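Local coordinates for protein putative alpha-N-acetylgalactosaminidase (PDB 3CC1) that probably hydrolyses terminal alpha-linked N-acetylgalactosamine residues from glycoconjugates, at residues 308-313 with 369-374; 348-353 with 358-363; 50-55 with 85-90. All coordinates share one frame; numbering follows the deposited sequence.

Interaction 1. Residues 308-313 with 369-374; sequences WAICHS and YVALFN. Unlike the reference sequence in segment 308-313: His312 (reference Arg).
Ile310, in the last turn of helix 298-310, presses the tip of its side chain against strand 368-374. Its CD1 lies 4.2 Å from Tyr369 CB and 4.4 Å from Ala371 CB, so one methyl spans two residues that both direct their CB toward the helix. With CG1 swung roughly opposite the backbone N (chi1 -157°), the longer branch of the isoleucine leads out from the helix to the strand. Each partner suits its place: Ala371 offers a bare methyl and lets the helix come near, while Tyr369 contributes its CB and turns the ring away from the isoleucine.

The contact joins the two parts expected of an alpha-galactosidase-like enzyme, a helix of the TIM-barrel part and a strand of the C-terminal beta sandwich. Trp359 and Ala361, on the neighbouring strand 356-362, also touch Ile310 and widen this apolar seam.

The two segments share no polar bond, but the helix end is tied to the sheet through Ile310 O, which accepts from Asn347 ND2 on strand 345-353. A Schellman motif ends the helix: Ser313 N bonds to Trp308 O at 3.1 Å and His312 N to Ala309 O at 3.3 Å, while His312 takes a positive phi of 68°. This turns the chain off two residues beyond Ile310. On the strand, Tyr369 OH bonds to Glu367, and the side chain of Tyr369 lies about 4 Å, at nearest atoms, from a bound hexaoxaicosanediol that probably came from the crystallisation liquor; both residues line its pocket.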
loop_
_atom_site.group_PDB
_atom_site.type_symbol
_atom_site.label_atom_id
_atom_site.label_comp_id
_atom_site.label_asym_id
_atom_site.label_seq_id
_atom_site.Cartn_x
_atom_site.Cartn_y
_atom_site.Cartn_z
ATOM N N TRP A 308 -1.116 20.883 10.205
ATOM C CA TRP A 308 -2.046 21.088 11.310
ATOM C C TRP A 308 -2.845 22.371 11.087
ATOM O O TRP A 308 -4.032 22.402 11.296
ATOM C CB TRP A 308 -1.325 21.219 12.662
ATOM C CG TRP A 308 -1.051 19.953 13.482
ATOM C CD1 TRP A 308 -1.339 19.788 14.799
ATOM C CD2 TRP A 308 -0.393 18.730 13.065
ATOM N NE1 TRP A 308 -0.923 18.555 15.233
ATOM C CE2 TRP A 308 -0.334 17.887 14.194
ATOM C CE3 TRP A 308 0.122 18.263 11.858
ATOM C CZ2 TRP A 308 0.242 16.634 14.153
ATOM C CZ3 TRP A 308 0.706 16.988 11.823
ATOM C CH2 TRP A 308 0.750 16.195 12.959
ATOM N N ALA A 309 -2.177 23.413 10.641
ATOM C CA ALA A 309 -2.858 24.699 10.334
ATOM C C ALA A 309 -3.878 24.555 9.209
ATOM O O ALA A 309 -5.031 24.895 9.370
ATOM C CB ALA A 309 -1.832 25.790 9.963
ATOM N N ILE A 310 -3.445 23.990 8.090
ATOM C CA ILE A 310 -4.238 23.969 6.862
ATOM C C ILE A 310 -5.414 23.006 6.969
ATOM O O ILE A 310 -6.409 23.179 6.279
ATOM C CB ILE A 310 -3.362 23.617 5.631
ATOM C CG1 ILE A 310 -4.005 24.141 4.328
ATOM C CG2 ILE A 310 -3.117 22.101 5.546
ATOM C CD1 ILE A 310 -3.542 25.488 3.922
ATOM N N CYS A 311 -5.358 22.033 7.881
ATOM C CA CYS A 311 -6.512 21.136 8.026
ATOM C C CYS A 311 -7.436 21.423 9.246
ATOM O O CYS A 311 -8.418 20.715 9.477
ATOM C CB CYS A 311 -6.082 19.674 7.933
ATOM S SG CYS A 311 -5.435 19.021 9.410
ATOM N N HIS A 312 -7.153 22.505 9.971
ATOM C CA HIS A 312 -7.959 22.913 11.146
ATOM C C HIS A 312 -7.833 21.936 12.326
ATOM O O HIS A 312 -8.788 21.703 13.039
ATOM C CB HIS A 312 -9.438 23.049 10.783
ATOM C CG HIS A 312 -9.766 24.225 9.910
ATOM N ND1 HIS A 312 -9.358 25.506 10.200
ATOM C CD2 HIS A 312 -10.522 24.318 8.790
ATOM C CE1 HIS A 312 -9.827 26.334 9.287
ATOM N NE2 HIS A 312 -10.553 25.642 8.430
ATOM N N SER A 313 -6.652 21.376 12.544
ATOM C CA SER A 313 -6.450 20.552 13.714
ATOM C C SER A 313 -6.439 21.454 14.974
ATOM O O SER A 313 -5.892 22.586 14.934
ATOM C CB SER A 313 -5.113 19.798 13.604
ATOM O OG SER A 313 -4.906 18.896 14.703
ATOM N N TYR A 369 -4.383 30.252 0.343
ATOM C CA TYR A 369 -3.209 29.653 0.966
ATOM C C TYR A 369 -2.941 28.323 0.321
ATOM O O TYR A 369 -3.884 27.571 0.026
ATOM C CB TYR A 369 -3.438 29.445 2.470
ATOM C CG TYR A 369 -3.737 30.725 3.174
ATOM C CD1 TYR A 369 -2.710 31.583 3.528
ATOM C CD2 TYR A 369 -5.029 31.091 3.460
ATOM C CE1 TYR A 369 -2.951 32.730 4.132
ATOM C CE2 TYR A 369 -5.287 32.264 4.098
ATOM C CZ TYR A 369 -4.236 33.083 4.421
ATOM O OH TYR A 369 -4.443 34.294 5.039
ATOM N N VAL A 370 -1.656 28.069 0.055
ATOM C CA VAL A 370 -1.206 26.797 -0.448
ATOM C C VAL A 370 -0.032 26.295 0.390
ATOM O O VAL A 370 0.941 27.001 0.616
ATOM C CB VAL A 370 -0.825 26.872 -1.976
ATOM C CG1 VAL A 370 -0.178 25.579 -2.442
ATOM C CG2 VAL A 370 -2.066 27.212 -2.840
ATOM N N ALA A 371 -0.149 25.058 0.856
ATOM C CA ALA A 371 0.918 24.386 1.569
ATOM C C ALA A 371 1.535 23.320 0.644
ATOM O O ALA A 371 0.838 22.403 0.163
ATOM C CB ALA A 371 0.380 23.755 2.887
ATOM N N LEU A 372 2.835 23.450 0.436
ATOM C CA LEU A 372 3.622 22.525 -0.367
ATOM C C LEU A 372 4.620 21.755 0.501
ATOM O O LEU A 372 5.317 22.346 1.299
ATOM C CB LEU A 372 4.374 23.285 -1.489
ATOM C CG LEU A 372 3.522 24.096 -2.471
ATOM C CD1 LEU A 372 4.391 25.049 -3.356
ATOM C CD2 LEU A 372 2.607 23.160 -3.306
ATOM N N PHE A 373 4.689 20.427 0.334
ATOM C CA PHE A 373 5.436 19.597 1.247
ATOM C C PHE A 373 6.344 18.620 0.509
ATOM O O PHE A 373 5.877 17.871 -0.345
ATOM C CB PHE A 373 4.470 18.732 2.105
ATOM C CG PHE A 373 3.492 19.502 2.944
ATOM C CD1 PHE A 373 2.239 19.809 2.447
ATOM C CD2 PHE A 373 3.784 19.847 4.247
ATOM C CE1 PHE A 373 1.306 20.453 3.233
ATOM C CE2 PHE A 373 2.847 20.518 5.039
ATOM C CZ PHE A 373 1.606 20.802 4.522
ATOM N N ASN A 374 7.635 18.628 0.833
ATOM C CA ASN A 374 8.507 17.577 0.390
ATOM C C ASN A 374 8.652 16.536 1.503
ATOM O O ASN A 374 9.421 16.714 2.424
ATOM C CB ASN A 374 9.871 18.110 -0.023
ATOM C CG ASN A 374 10.798 17.001 -0.422
ATOM O OD1 ASN A 374 10.342 15.892 -0.676
ATOM N ND2 ASN A 374 12.104 17.279 -0.470
#

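Interaction 2. Residues 348-353 with 358-363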
loop_
_atom_site.group_PDB
_atom_site.type_symbol
_atom_site.label_atom_id
_atom_site.label_comp_id
_atom_site.label_asym_id
_atom_site.label_seq_id
_atom_site.Cartn_x
_atom_site.Cartn_y
_atom_site.Cartn_z
ATOM N N ARG A 348 -8.606 21.901 1.941
ATOM C CA ARG A 348 -8.669 20.787 0.996
ATOM C C ARG A 348 -7.315 20.271 0.547
ATOM O O ARG A 348 -6.325 21.007 0.416
ATOM C CB ARG A 348 -9.497 21.174 -0.235
ATOM C CG ARG A 348 -8.879 22.263 -1.116
ATOM C CD ARG A 348 -9.957 22.845 -2.019
ATOM N NE ARG A 348 -9.487 23.927 -2.874
ATOM C CZ ARG A 348 -9.315 25.169 -2.482
ATOM N NH1 ARG A 348 -9.510 25.523 -1.231
ATOM N NH2 ARG A 348 -8.915 26.068 -3.348
ATOM N N PHE A 349 -7.300 18.964 0.348
ATOM C CA PHE A 349 -6.162 18.238 -0.199
ATOM C C PHE A 349 -6.099 18.514 -1.721
ATOM O O PHE A 349 -7.101 18.401 -2.386
ATOM C CB PHE A 349 -6.339 16.749 0.124
ATOM C CG PHE A 349 -5.357 15.833 -0.574
ATOM C CD1 PHE A 349 -4.023 15.903 -0.320
ATOM C CD2 PHE A 349 -5.794 14.905 -1.475
ATOM C CE1 PHE A 349 -3.138 15.067 -0.965
ATOM C CE2 PHE A 349 -4.901 14.072 -2.111
ATOM C CZ PHE A 349 -3.564 14.177 -1.855
ATOM N N VAL A 350 -4.936 18.902 -2.260
ATOM C CA VAL A 350 -4.820 19.256 -3.699
ATOM C C VAL A 350 -4.172 18.134 -4.527
ATOM O O VAL A 350 -4.716 17.699 -5.546
ATOM C CB VAL A 350 -4.099 20.630 -3.894
ATOM C CG1 VAL A 350 -3.816 20.912 -5.354
ATOM C CG2 VAL A 350 -4.919 21.747 -3.242
ATOM N N TYR A 351 -3.019 17.655 -4.105
ATOM C CA TYR A 351 -2.352 16.604 -4.822
ATOM C C TYR A 351 -1.331 15.866 -3.972
ATOM O O TYR A 351 -0.837 16.345 -2.976
ATOM C CB TYR A 351 -1.703 17.106 -6.155
ATOM C CG TYR A 351 -0.425 17.929 -6.040
ATOM C CD1 TYR A 351 0.749 17.378 -5.530
ATOM C CD2 TYR A 351 -0.376 19.216 -6.495
ATOM C CE1 TYR A 351 1.910 18.116 -5.425
ATOM C CE2 TYR A 351 0.811 19.966 -6.434
ATOM C CZ TYR A 351 1.952 19.397 -5.908
ATOM O OH TYR A 351 3.138 20.096 -5.871
ATOM N N ARG A 352 -1.094 14.638 -4.369
ATOM C CA ARG A 352 0.080 13.945 -3.913
ATOM C C ARG A 352 0.666 13.106 -5.029
ATOM O O ARG A 352 -0.038 12.319 -5.672
ATOM C CB ARG A 352 -0.256 13.045 -2.733
ATOM C CG ARG A 352 0.941 12.235 -2.321
ATOM C CD ARG A 352 0.689 11.622 -0.964
ATOM N NE ARG A 352 1.895 11.016 -0.413
ATOM C CZ ARG A 352 2.054 10.711 0.872
ATOM N NH1 ARG A 352 1.121 11.024 1.744
ATOM N NH2 ARG A 352 3.191 10.146 1.281
ATOM N N GLU A 353 1.956 13.297 -5.244
ATOM C CA GLU A 353 2.662 12.602 -6.274
ATOM C C GLU A 353 4.074 12.356 -5.811
ATOM O O GLU A 353 4.848 13.275 -5.571
ATOM C CB GLU A 353 2.588 13.437 -7.559
ATOM C CG GLU A 353 2.713 12.657 -8.797
ATOM C CD GLU A 353 2.521 13.464 -10.058
ATOM O OE1 GLU A 353 1.354 13.658 -10.479
ATOM O OE2 GLU A 353 3.555 13.870 -10.663
ATOM N N ALA A 358 0.456 18.723 -1.768
ATOM C CA ALA A 358 -0.111 20.109 -1.750
ATOM C C ALA A 358 -1.479 20.099 -1.071
ATOM O O ALA A 358 -2.227 19.122 -1.204
ATOM C CB ALA A 358 -0.195 20.671 -3.200
ATOM N N TRP A 359 -1.738 21.110 -0.233
ATOM C CA TRP A 359 -3.046 21.363 0.368
ATOM C C TRP A 359 -3.308 22.870 0.141
ATOM O O TRP A 359 -2.366 23.635 -0.089
ATOM C CB TRP A 359 -3.076 21.094 1.892
ATOM C CG TRP A 359 -3.095 19.650 2.303
ATOM C CD1 TRP A 359 -2.081 18.743 2.136
ATOM C CD2 TRP A 359 -4.127 18.957 2.992
ATOM N NE1 TRP A 359 -2.446 17.537 2.619
ATOM C CE2 TRP A 359 -3.694 17.631 3.157
ATOM C CE3 TRP A 359 -5.374 19.323 3.472
ATOM C CZ2 TRP A 359 -4.455 16.672 3.782
ATOM C CZ3 TRP A 359 -6.136 18.383 4.066
ATOM C CH2 TRP A 359 -5.673 17.055 4.229
ATOM N N ALA A 360 -4.570 23.270 0.213
ATOM C CA ALA A 360 -4.980 24.662 0.037
ATOM C C ALA A 360 -6.144 25.065 0.939
ATOM O O ALA A 360 -6.910 24.233 1.475
ATOM C CB ALA A 360 -5.323 24.925 -1.438
ATOM N N ALA A 361 -6.280 26.373 1.097
ATOM C CA ALA A 361 -7.436 26.964 1.755
ATOM C C ALA A 361 -7.626 28.398 1.296
ATOM O O ALA A 361 -6.776 28.984 0.622
ATOM C CB ALA A 361 -7.320 26.901 3.322
ATOM N N ASN A 362 -8.763 28.945 1.685
ATOM C CA ASN A 362 -9.130 30.290 1.320
ATOM C C ASN A 362 -9.329 31.136 2.553
ATOM O O ASN A 362 -9.900 30.703 3.550
ATOM C CB ASN A 362 -10.391 30.292 0.454
ATOM C CG ASN A 362 -10.116 29.764 -0.951
ATOM O OD1 ASN A 362 -9.874 28.591 -1.149
ATOM N ND2 ASN A 362 -10.099 30.629 -1.893
ATOM N N GLY A 363 -8.813 32.359 2.470
ATOM C CA GLY A 363 -8.974 33.330 3.525
ATOM C C GLY A 363 -10.235 34.117 3.274
ATOM O O GLY A 363 -10.941 33.883 2.307
#
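Phe349 CG stands opposite its backbone N (chi1 170°), which carries the ring across the indole of Trp359. Its CB sits over the six-membered ring, 4.0 Å from the centroid, a CH-pi contact almost on the ring normal, and its ring turns an edge to the face of the five-membered ring with the planes at 64°. The other side of the hairpin carries a second CH-pi contact, Ala358 CB standing 3.5 Å from the centroid of the Tyr351 ring; this small methyl lets the ring close face-on over it. Ala360 CB lies over one face of the Arg348 guanidinium, and Arg348 NH1 donates to Asn362 OD1 at 3.1 Å, 18° out of the guanidinium plane, with a weak second bond from NH2; NH1 also bonds to Leu346 O.

Backbone bonds set this register: Arg348 and Ala360 exchange N-H and C=O, both at 2.9 Å, and Ala358 N reaches Tyr351 O at 3.0 Å. Arg348 NE forms a salt bridge with Glu3 of the second subunit. Trp359 also packs on Leu307 and Ile310 of helix 298-310, and an alanine here would probably leave Phe349 without its aromatic platform and open a gap beneath that helix. Ala358 O accepts Val350 N at 2.9 Å and, weakly, Tyr351 N, so two successive residues face one: a classic beta bulge in a hairpin at one edge of the chain's C-terminal antiparallel sheet.

Interaction 3. Residues 50-55 with 85-90; sequences IVVDIQ and NRFPSA
Gln55 O receives Arg86 NH1 in a 2.9 Å hydrogen bond with an N-H...O angle of 162°. The oxygen lies close to the guanidinium plane, while the donor stands somewhat tilted, by 23°, from the carbonyl plane. An arginine suits this place because its flat head can serve several backbone oxygens together: besides Gln55, its NE donates to Val26 O in the loop before helix 28-41. A bend at chi3 (48°) turns the otherwise extended side chain and presents the NH1 edge to the carbonyl. Gln55 itself has a positive phi, a turn in the chain just beyond the strand, and its amide turns off toward Ala24, Asn149 and Asp151.

Water 1 makes a second bridge between the segments. It accepts from Arg86 NH2 at 3.2 Å and lies 2.7 Å from Asp53 O, to which it probably donates, so the guanidinium reaches the chain both directly and through solvent.

Beside this polar grip is a small apolar contact. Val52 CG1 touches Phe87 CZ at 4.1 Å, the two side chains coming from opposite sides to meet at these end atoms. The beta-branched valine fits the strand backbone, and the long phenyl bridges the distance from the loop; its ring also meets Phe96 edge-to-face and packs on Leu99 of helix 97-105.

Nearby, Asp53 OD1 accepts Ile54 N at 2.8 Å and its OD2 bonds to Asn17 ND2, fixing the carboxylate against the neighbouring strand 14-17. Strand 49-52 belongs to the parallel sheet, and the long loop carrying residues 85-90 is thus fastened to the C-terminal end of that strand, the end at which TIM-barrel enzymes carry their active sites.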
loop_
_atom_site.group_PDB
_atom_site.type_symbol
_atom_site.label_atom_id
_atom_site.label_comp_id
_atom_site.label_asym_id
_atom_site.label_seq_id
_atom_site.Cartn_x
_atom_site.Cartn_y
_atom_site.Cartn_z
ATOM N N ILE A 50 -5.844 25.240 29.080
ATOM C CA ILE A 50 -4.831 24.600 29.935
ATOM C C ILE A 50 -5.443 23.253 30.321
ATOM O O ILE A 50 -6.472 23.198 31.026
ATOM C CB ILE A 50 -4.493 25.485 31.163
ATOM C CG1 ILE A 50 -3.793 26.805 30.711
ATOM C CG2 ILE A 50 -3.664 24.700 32.229
ATOM C CD1 ILE A 50 -2.345 26.614 30.182
ATOM N N VAL A 51 -4.847 22.175 29.817
ATOM C CA VAL A 51 -5.508 20.852 29.867
ATOM C C VAL A 51 -4.659 19.828 30.578
ATOM O O VAL A 51 -3.498 19.611 30.220
ATOM C CB VAL A 51 -5.867 20.309 28.447
ATOM C CG1 VAL A 51 -6.656 18.961 28.526
ATOM C CG2 VAL A 51 -6.654 21.368 27.627
ATOM N N VAL A 52 -5.279 19.199 31.580
ATOM C CA VAL A 52 -4.643 18.170 32.370
ATOM C C VAL A 52 -5.044 16.840 31.755
ATOM O O VAL A 52 -6.215 16.514 31.611
ATOM C CB VAL A 52 -5.036 18.251 33.882
ATOM C CG1 VAL A 52 -4.552 17.000 34.639
ATOM C CG2 VAL A 52 -4.502 19.527 34.542
ATOM N N ASP A 53 -4.057 16.088 31.323
ATOM C CA ASP A 53 -4.341 14.802 30.710
ATOM C C ASP A 53 -4.706 13.718 31.770
ATOM O O ASP A 53 -4.872 13.990 32.980
ATOM C CB ASP A 53 -3.209 14.384 29.732
ATOM C CG ASP A 53 -3.757 13.665 28.471
ATOM O OD1 ASP A 53 -4.205 12.519 28.571
ATOM O OD2 ASP A 53 -3.824 14.279 27.403
ATOM N N ILE A 54 -4.846 12.495 31.283
ATOM C CA ILE A 54 -5.412 11.419 32.044
ATOM C C ILE A 54 -4.599 11.072 33.305
ATOM O O ILE A 54 -3.413 11.399 33.426
ATOM C CB ILE A 54 -5.593 10.136 31.202
ATOM C CG1 ILE A 54 -4.251 9.616 30.658
ATOM C CG2 ILE A 54 -6.613 10.330 30.102
ATOM C CD1 ILE A 54 -4.259 8.131 30.240
ATOM N N GLN A 55 -5.293 10.430 34.218
ATOM C CA GLN A 55 -4.711 9.823 35.421
ATOM C C GLN A 55 -4.354 10.870 36.469
ATOM O O GLN A 55 -3.501 10.665 37.320
ATOM C CB GLN A 55 -3.546 8.872 35.057
ATOM C CG GLN A 55 -4.086 7.631 34.329
ATOM C CD GLN A 55 -3.021 6.661 33.837
ATOM O OE1 GLN A 55 -3.096 5.477 34.138
ATOM N NE2 GLN A 55 -2.094 7.136 33.012
ATOM N N ASN A 85 -1.704 14.741 46.441
ATOM C CA ASN A 85 -0.249 14.972 46.499
ATOM C C ASN A 85 0.187 15.893 45.358
ATOM O O ASN A 85 1.011 16.797 45.524
ATOM C CB ASN A 85 0.519 13.642 46.457
ATOM C CG ASN A 85 0.204 12.796 45.214
ATOM O OD1 ASN A 85 -0.932 12.669 44.812
ATOM N ND2 ASN A 85 1.227 12.207 44.626
ATOM N N ARG A 86 -0.433 15.695 44.195
ATOM C CA ARG A 86 -0.104 16.470 42.992
ATOM C C ARG A 86 -0.905 17.772 42.944
ATOM O O ARG A 86 -0.437 18.789 42.461
ATOM C CB ARG A 86 -0.346 15.645 41.737
ATOM C CG ARG A 86 0.718 14.558 41.534
ATOM C CD ARG A 86 0.278 13.492 40.558
ATOM N NE ARG A 86 -0.263 14.108 39.360
ATOM C CZ ARG A 86 -1.101 13.522 38.517
ATOM N NH1 ARG A 86 -1.475 12.247 38.709
ATOM N NH2 ARG A 86 -1.580 14.228 37.490
ATOM N N PHE A 87 -2.113 17.717 43.475
ATOM C CA PHE A 87 -3.025 18.849 43.448
ATOM C C PHE A 87 -3.468 19.189 44.876
ATOM O O PHE A 87 -4.590 18.897 45.283
ATOM C CB PHE A 87 -4.234 18.558 42.547
ATOM C CG PHE A 87 -3.884 18.284 41.118
ATOM C CD1 PHE A 87 -3.533 19.310 40.260
ATOM C CD2 PHE A 87 -3.880 16.984 40.633
ATOM C CE1 PHE A 87 -3.184 19.038 38.935
ATOM C CE2 PHE A 87 -3.509 16.706 39.317
ATOM C CZ PHE A 87 -3.175 17.733 38.478
ATOM N N PRO A 88 -2.568 19.780 45.664
ATOM C CA PRO A 88 -2.933 20.022 47.073
ATOM C C PRO A 88 -4.123 20.958 47.269
ATOM O O PRO A 88 -4.817 20.826 48.262
ATOM C CB PRO A 88 -1.665 20.581 47.704
ATOM C CG PRO A 88 -0.662 20.670 46.617
ATOM C CD PRO A 88 -1.241 20.277 45.317
ATOM N N SER A 89 -4.389 21.851 46.326
ATOM C CA SER A 89 -5.550 22.747 46.448
ATOM C C SER A 89 -6.870 21.972 46.328
ATOM O O SER A 89 -7.928 22.500 46.648
ATOM C CB SER A 89 -5.519 23.866 45.397
ATOM O OG SER A 89 -5.619 23.355 44.042
ATOM N N ALA A 90 -6.785 20.722 45.900
ATOM C CA ALA A 90 -7.960 19.855 45.711
ATOM C C ALA A 90 -8.469 19.286 47.027
ATOM O O ALA A 90 -9.523 18.684 47.076
ATOM C CB ALA A 90 -7.627 18.717 44.776
HETATM O O HOH W 1 -2.707 13.821 34.569
#

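How the interactions relate
All three contacts are buried, yet they serve different parts of the fold. Interactions 1 and 2 adjoin, their centres about 7 Å apart, because strands 356-362 and 368-374 are neighbours in one antiparallel sheet; Tyr369 and Ala371 probably bond to Ala361 and Trp359 through their backbones. Interaction 1 is purely apolar and joins barrel to sandwich, whereas interaction 2 combines backbone bonding, aromatic contacts and an arginine that also serves a subunit interface. Interaction 3 lies across the chain's centre, about 34 Å and 40 Å from the other two between centres. It holds a barrel loop to a strand end, relying on one charged side chain, a water and a slight apolar touch.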